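Local coordinates for protein carbonic anhydrase (PDB 3VNP) that catalyses the reversible hydration of carbon dioxide to hydrogencarbonate as a homotrimeric, metal-dependent gamma-class carbonic anhydrase with either magnesium or zinc in its active site, at residues A[50-55]-A[62-67]. Numbering follows the deposited sequence.
Sequences TVIGNR and SILHQS. With MG (magnesium ion), chain E.
The amide of Gln66, which meets the side chain of Thr50 across the contact, is held at both ends by the preceding coil: NE2 donates to the carbonyl O of Arg44, and OE1 accepts from the backbone N of Ala48. With both polar atoms engaged, the buried amide has its rotation fixed. Gln66 NE2 also comes within 2.9 Å of Thr50 OG1, but the angle is too poor for a hydrogen bond, and the side chains cross at about a right angle. A bend at chi2 (75°) carries the amide toward that coil, its NE2 end nearest the threonine hydroxyl. Beside this polar pair the contact is apolar: Ile52 and Leu64 reach toward each other tip to tip, Ile52 CD1 lying 4.2 Å from Leu64 CD2. Leu64 and Gln66 turn to the core, while His65 between them turns outward to the intersubunit metal site. With CG anti to the backbone N (chi1 -159°), its ring presents ND1 to the magnesium ion at 2.3 Å; NE2 donates to Asp46 OD2, a second-shell carboxylate that helps fix the ring. His87 of the same chain, His82 of a neighbouring subunit and a water, its O 2.4 Å from the magnesium, also bind the metal. In this left-handed beta-helix of hexapeptide repeats, strands 49-52 and 63-65 belong to different parallel sheets, and Ile43 and Ile58 pack against both Ile52 and Leu64. Strand 72-74, which follows 63-65 in the same coil and stacks beside 49-52 in its sheet, touches Thr50, Leu64 and Gln66 through Leu72.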
loop_
_atom_site.group_PDB
_atom_site.type_symbol
_atom_site.label_atom_id
_atom_site.label_comp_id
_atom_site.label_asym_id
_atom_site.label_seq_id
_atom_site.Cartn_x
_atom_site.Cartn_y
_atom_site.Cartn_z
ATOM N N THR A 50 13.116 -2.171 -16.906
ATOM C CA THR A 50 11.670 -2.146 -16.713
ATOM C C THR A 50 11.071 -1.579 -17.986
ATOM O O THR A 50 11.401 -0.466 -18.386
ATOM C CB THR A 50 11.239 -1.240 -15.537
ATOM O OG1 THR A 50 11.871 -1.677 -14.331
ATOM C CG2 THR A 50 9.730 -1.295 -15.354
ATOM N N VAL A 51 10.195 -2.344 -18.622
ATOM C CA VAL A 51 9.556 -1.903 -19.852
ATOM C C VAL A 51 8.036 -1.959 -19.706
ATOM O O VAL A 51 7.474 -2.990 -19.331
ATOM C CB VAL A 51 9.997 -2.781 -21.037
ATOM C CG1 VAL A 51 9.453 -2.230 -22.335
ATOM C CG2 VAL A 51 11.506 -2.834 -21.090
ATOM N N ILE A 52 7.380 -0.842 -20.004
ATOM C CA ILE A 52 5.931 -0.734 -19.901
ATOM C C ILE A 52 5.345 -0.348 -21.253
ATOM O O ILE A 52 5.630 0.720 -21.777
ATOM C CB ILE A 52 5.539 0.328 -18.847
ATOM C CG1 ILE A 52 6.150 -0.047 -17.492
ATOM C CG2 ILE A 52 4.023 0.429 -18.742
ATOM C CD1 ILE A 52 5.969 0.996 -16.423
ATOM N N GLY A 53 4.513 -1.227 -21.802
ATOM C CA GLY A 53 3.913 -1.003 -23.103
ATOM C C GLY A 53 3.072 0.244 -23.252
ATOM O O GLY A 53 3.189 1.188 -22.465
ATOM N N ASN A 54 2.220 0.228 -24.278
ATOM C CA ASN A 54 1.325 1.334 -24.603
ATOM C C ASN A 54 -0.079 1.049 -24.076
ATOM O O ASN A 54 -0.456 -0.104 -23.892
ATOM C CB ASN A 54 1.272 1.530 -26.128
ATOM C CG ASN A 54 2.657 1.700 -26.746
ATOM O OD1 ASN A 54 3.299 2.736 -26.582
ATOM N ND2 ASN A 54 3.125 0.677 -27.445
ATOM N N ARG A 55 -0.843 2.111 -23.830
ATOM C CA ARG A 55 -2.211 2.000 -23.340
ATOM C C ARG A 55 -2.348 1.177 -22.066
ATOM O O ARG A 55 -3.388 0.563 -21.821
ATOM C CB ARG A 55 -3.102 1.394 -24.415
ATOM C CG ARG A 55 -2.894 1.981 -25.781
ATOM C CD ARG A 55 -3.979 1.513 -26.716
ATOM N NE ARG A 55 -5.185 2.321 -26.583
ATOM C CZ ARG A 55 -6.410 1.821 -26.443
ATOM N NH1 ARG A 55 -6.588 0.502 -26.409
ATOM N NH2 ARG A 55 -7.457 2.637 -26.354
ATOM N N SER A 62 0.908 1.674 -6.428
ATOM C CA SER A 62 1.565 0.423 -6.781
ATOM C C SER A 62 3.079 0.539 -6.648
ATOM O O SER A 62 3.641 1.640 -6.610
ATOM C CB SER A 62 1.204 0.009 -8.199
ATOM O OG SER A 62 -0.184 -0.232 -8.293
ATOM N N ILE A 63 3.736 -0.607 -6.559
ATOM C CA ILE A 63 5.180 -0.628 -6.450
ATOM C C ILE A 63 5.750 -1.532 -7.537
ATOM O O ILE A 63 5.417 -2.720 -7.614
ATOM C CB ILE A 63 5.649 -1.171 -5.082
ATOM C CG1 ILE A 63 4.862 -0.511 -3.946
ATOM C CG2 ILE A 63 7.141 -0.912 -4.914
ATOM C CD1 ILE A 63 4.967 1.005 -3.918
ATOM N N LEU A 64 6.596 -0.959 -8.386
ATOM C CA LEU A 64 7.239 -1.719 -9.448
ATOM C C LEU A 64 8.742 -1.731 -9.201
ATOM O O LEU A 64 9.368 -0.679 -9.090
ATOM C CB LEU A 64 6.920 -1.112 -10.819
ATOM C CG LEU A 64 5.601 -1.614 -11.436
ATOM C CD1 LEU A 64 4.437 -1.320 -10.489
ATOM C CD2 LEU A 64 5.370 -0.959 -12.795
ATOM N N HIS A 65 9.311 -2.928 -9.078
ATOM C CA HIS A 65 10.743 -3.067 -8.854
ATOM C C HIS A 65 11.256 -4.364 -9.488
ATOM O O HIS A 65 10.502 -5.102 -10.122
ATOM C CB HIS A 65 11.058 -3.061 -7.353
ATOM C CG HIS A 65 12.477 -2.699 -7.035
ATOM N ND1 HIS A 65 13.146 -3.197 -5.938
ATOM C CD2 HIS A 65 13.352 -1.881 -7.666
ATOM C CE1 HIS A 65 14.372 -2.705 -5.910
ATOM N NE2 HIS A 65 14.523 -1.904 -6.947
ATOM N N GLN A 66 12.541 -4.647 -9.315
ATOM C CA GLN A 66 13.109 -5.849 -9.900
ATOM C C GLN A 66 14.161 -6.504 -9.015
ATOM O O GLN A 66 14.712 -5.880 -8.103
ATOM C CB GLN A 66 13.766 -5.536 -11.258
ATOM C CG GLN A 66 13.135 -4.418 -12.080
ATOM C CD GLN A 66 13.465 -3.046 -11.527
ATOM O OE1 GLN A 66 14.597 -2.791 -11.122
ATOM N NE2 GLN A 66 12.485 -2.152 -11.520
ATOM N N SER A 67 14.408 -7.780 -9.296
ATOM C CA SER A 67 15.444 -8.555 -8.625
ATOM C C SER A 67 16.530 -8.638 -9.724
ATOM O O SER A 67 16.226 -8.489 -10.920
ATOM C CB SER A 67 14.923 -9.947 -8.231
ATOM O OG SER A 67 14.420 -10.660 -9.346
HETATM MG MG MG E . 12.710 -4.935 -4.443
HETATM O O HOH W 1 14.641 -5.100 -2.970
#